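Local coordinates for acetylcholine-binding protein (Bulinus truncatus, PDB 2BJ0) that probably binds acetylcholine and related nicotinic ligands as a soluble pentamer resembling the extracellular domain of nicotinic acetylcholine receptors, at residues 46-51 and 196-201. Residues are numbered along the deposited sequence; the frame is centred on the assembly and turned at random.
Sequences VEVVLW and ITFAFR
With CG set between the backbone N and the carbonyl carbon (chi1 65°), Phe198 sends its ring across to strand 46-51, where CZ comes 3.9 Å from CG1 of Val48. Val48 turns this branch away from its own carbonyl carbon (chi1 -61°), and the methyl meets the ring obliquely, whereas Val46 CG1 lies beyond the rim of the same ring, 4.5 Å from CZ. The other methyl of Val46, CG2, sits 4.0 Å from CZ of Phe200, the two side chains overlapping side by side and pointing opposite ways. Leu50 and Ile196 meet tip to tip, their CD1 methyls 4.1 Å apart.

These residues form part of the core between the two sheets of the immunoglobulin-like β-sandwich that forms the ligand-binding domain of each pentamer subunit. The facing strands cross at 109°, with axes 11.8 Å apart, and no hydrogen bond joins them. Long phenylalanines suit this gap because their rings reach short, β-branched valines, which readily adopt extended backbone; Leu50 and Ile196 each carry a methyl one bond further out than valine, so their CD1 atoms can meet in mid-gap. Phe120 of strand 109-121 touches both Val46 and Phe198, and Phe170 packs edge-to-face with Phe200. On the other side of strand 46-51, salt bridges from OE1 to Arg117 and OE2 to Arg119 probably offset the cost of burying Glu47, while Trp51 meets Trp142 of a neighbouring subunit edge-to-face.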
loop_
_atom_site.group_PDB
_atom_site.type_symbol
_atom_site.label_atom_id
_atom_site.label_comp_id
_atom_site.label_asym_id
_atom_site.label_seq_id
_atom_site.Cartn_x
_atom_site.Cartn_y
_atom_site.Cartn_z
ATOM N N VAL A 46 -23.296 -0.628 -2.655
ATOM C CA VAL A 46 -23.468 -0.433 -1.200
ATOM C C VAL A 46 -22.153 -0.726 -0.521
ATOM O O VAL A 46 -21.456 -1.658 -0.930
ATOM C CB VAL A 46 -24.551 -1.406 -0.639
ATOM C CG1 VAL A 46 -24.570 -1.381 0.876
ATOM C CG2 VAL A 46 -25.927 -0.986 -1.183
ATOM N N GLU A 47 -21.792 0.095 0.465
ATOM C CA GLU A 47 -20.591 -0.107 1.282
ATOM C C GLU A 47 -21.080 -0.131 2.708
ATOM O O GLU A 47 -21.830 0.735 3.128
ATOM C CB GLU A 47 -19.574 1.062 1.167
ATOM C CG GLU A 47 -18.812 1.210 -0.130
ATOM C CD GLU A 47 -17.544 2.073 0.029
ATOM O OE1 GLU A 47 -17.438 2.866 1.000
ATOM O OE2 GLU A 47 -16.629 1.944 -0.816
ATOM N N VAL A 48 -20.642 -1.137 3.445
ATOM C CA VAL A 48 -21.015 -1.317 4.829
ATOM C C VAL A 48 -19.749 -1.363 5.671
ATOM O O VAL A 48 -18.679 -1.663 5.163
ATOM C CB VAL A 48 -21.803 -2.666 5.042
ATOM C CG1 VAL A 48 -23.083 -2.688 4.234
ATOM C CG2 VAL A 48 -20.946 -3.861 4.714
ATOM N N VAL A 49 -19.879 -1.042 6.959
ATOM C CA VAL A 49 -18.896 -1.474 7.955
ATOM C C VAL A 49 -19.409 -2.720 8.672
ATOM O O VAL A 49 -20.529 -2.742 9.194
ATOM C CB VAL A 49 -18.576 -0.365 8.942
ATOM C CG1 VAL A 49 -17.581 -0.852 10.020
ATOM C CG2 VAL A 49 -17.990 0.825 8.193
ATOM N N LEU A 50 -18.555 -3.734 8.719
ATOM C CA LEU A 50 -18.924 -5.064 9.181
ATOM C C LEU A 50 -17.808 -5.601 10.076
ATOM O O LEU A 50 -16.627 -5.605 9.674
ATOM C CB LEU A 50 -19.104 -5.962 7.951
ATOM C CG LEU A 50 -19.537 -7.426 8.109
ATOM C CD1 LEU A 50 -21.024 -7.531 8.540
ATOM C CD2 LEU A 50 -19.296 -8.216 6.823
ATOM N N TRP A 51 -18.147 -6.022 11.300
ATOM C CA TRP A 51 -17.235 -6.871 12.062
ATOM C C TRP A 51 -17.563 -8.316 11.773
ATOM O O TRP A 51 -18.735 -8.681 11.793
ATOM C CB TRP A 51 -17.402 -6.656 13.562
ATOM C CG TRP A 51 -17.201 -5.272 14.053
ATOM C CD1 TRP A 51 -16.803 -4.153 13.326
ATOM C CD2 TRP A 51 -17.353 -4.833 15.404
ATOM N NE1 TRP A 51 -16.698 -3.066 14.168
ATOM C CE2 TRP A 51 -17.027 -3.450 15.442
ATOM C CE3 TRP A 51 -17.738 -5.466 16.601
ATOM C CZ2 TRP A 51 -17.090 -2.700 16.615
ATOM C CZ3 TRP A 51 -17.787 -4.705 17.780
ATOM C CH2 TRP A 51 -17.457 -3.348 17.768
ATOM N N ILE A 196 -25.082 -13.307 4.440
ATOM C CA ILE A 196 -25.814 -12.299 5.181
ATOM C C ILE A 196 -26.848 -11.627 4.288
ATOM O O ILE A 196 -26.524 -11.174 3.202
ATOM C CB ILE A 196 -24.871 -11.236 5.787
ATOM C CG1 ILE A 196 -23.833 -11.896 6.688
ATOM C CG2 ILE A 196 -25.660 -10.226 6.588
ATOM C CD1 ILE A 196 -22.662 -10.990 6.970
ATOM N N THR A 197 -28.090 -11.571 4.753
ATOM C CA THR A 197 -29.148 -10.880 4.045
ATOM C C THR A 197 -29.676 -9.767 4.953
ATOM O O THR A 197 -29.982 -10.008 6.114
ATOM C CB THR A 197 -30.276 -11.881 3.665
ATOM O OG1 THR A 197 -29.746 -12.861 2.753
ATOM C CG2 THR A 197 -31.332 -11.190 2.845
ATOM N N PHE A 198 -29.726 -8.545 4.439
ATOM C CA PHE A 198 -30.279 -7.453 5.194
ATOM C C PHE A 198 -31.167 -6.584 4.319
ATOM O O PHE A 198 -31.040 -6.584 3.087
ATOM C CB PHE A 198 -29.193 -6.659 5.961
ATOM C CG PHE A 198 -28.208 -5.934 5.075
ATOM C CD1 PHE A 198 -27.084 -6.585 4.587
ATOM C CD2 PHE A 198 -28.407 -4.594 4.750
ATOM C CE1 PHE A 198 -26.172 -5.893 3.768
ATOM C CE2 PHE A 198 -27.489 -3.892 3.919
ATOM C CZ PHE A 198 -26.395 -4.550 3.443
ATOM N N ALA A 199 -32.123 -5.910 4.960
ATOM C CA ALA A 199 -32.963 -4.939 4.310
ATOM C C ALA A 199 -32.728 -3.596 4.961
ATOM O O ALA A 199 -32.638 -3.505 6.168
ATOM C CB ALA A 199 -34.441 -5.335 4.455
ATOM N N PHE A 200 -32.626 -2.553 4.154
ATOM C CA PHE A 200 -32.440 -1.209 4.669
ATOM C C PHE A 200 -33.146 -0.177 3.790
ATOM O O PHE A 200 -33.422 -0.439 2.630
ATOM C CB PHE A 200 -30.930 -0.889 4.786
ATOM C CG PHE A 200 -30.263 -0.512 3.477
ATOM C CD1 PHE A 200 -29.973 -1.475 2.523
ATOM C CD2 PHE A 200 -29.881 0.805 3.235
ATOM C CE1 PHE A 200 -29.356 -1.120 1.330
ATOM C CE2 PHE A 200 -29.254 1.164 2.058
ATOM C CZ PHE A 200 -28.995 0.209 1.104
ATOM N N ARG A 201 -33.390 1.014 4.319
ATOM C CA ARG A 201 -34.017 2.062 3.533
ATOM C C ARG A 201 -33.407 3.423 3.890
ATOM O O ARG A 201 -32.732 3.527 4.891
ATOM C CB ARG A 201 -35.540 2.042 3.759
ATOM C CG ARG A 201 -35.945 2.309 5.206
ATOM C CD ARG A 201 -37.423 2.660 5.428
ATOM N NE ARG A 201 -37.668 2.924 6.849
ATOM C CZ ARG A 201 -38.714 2.460 7.529
ATOM N NH1 ARG A 201 -39.619 1.692 6.929
ATOM N NH2 ARG A 201 -38.838 2.738 8.818
#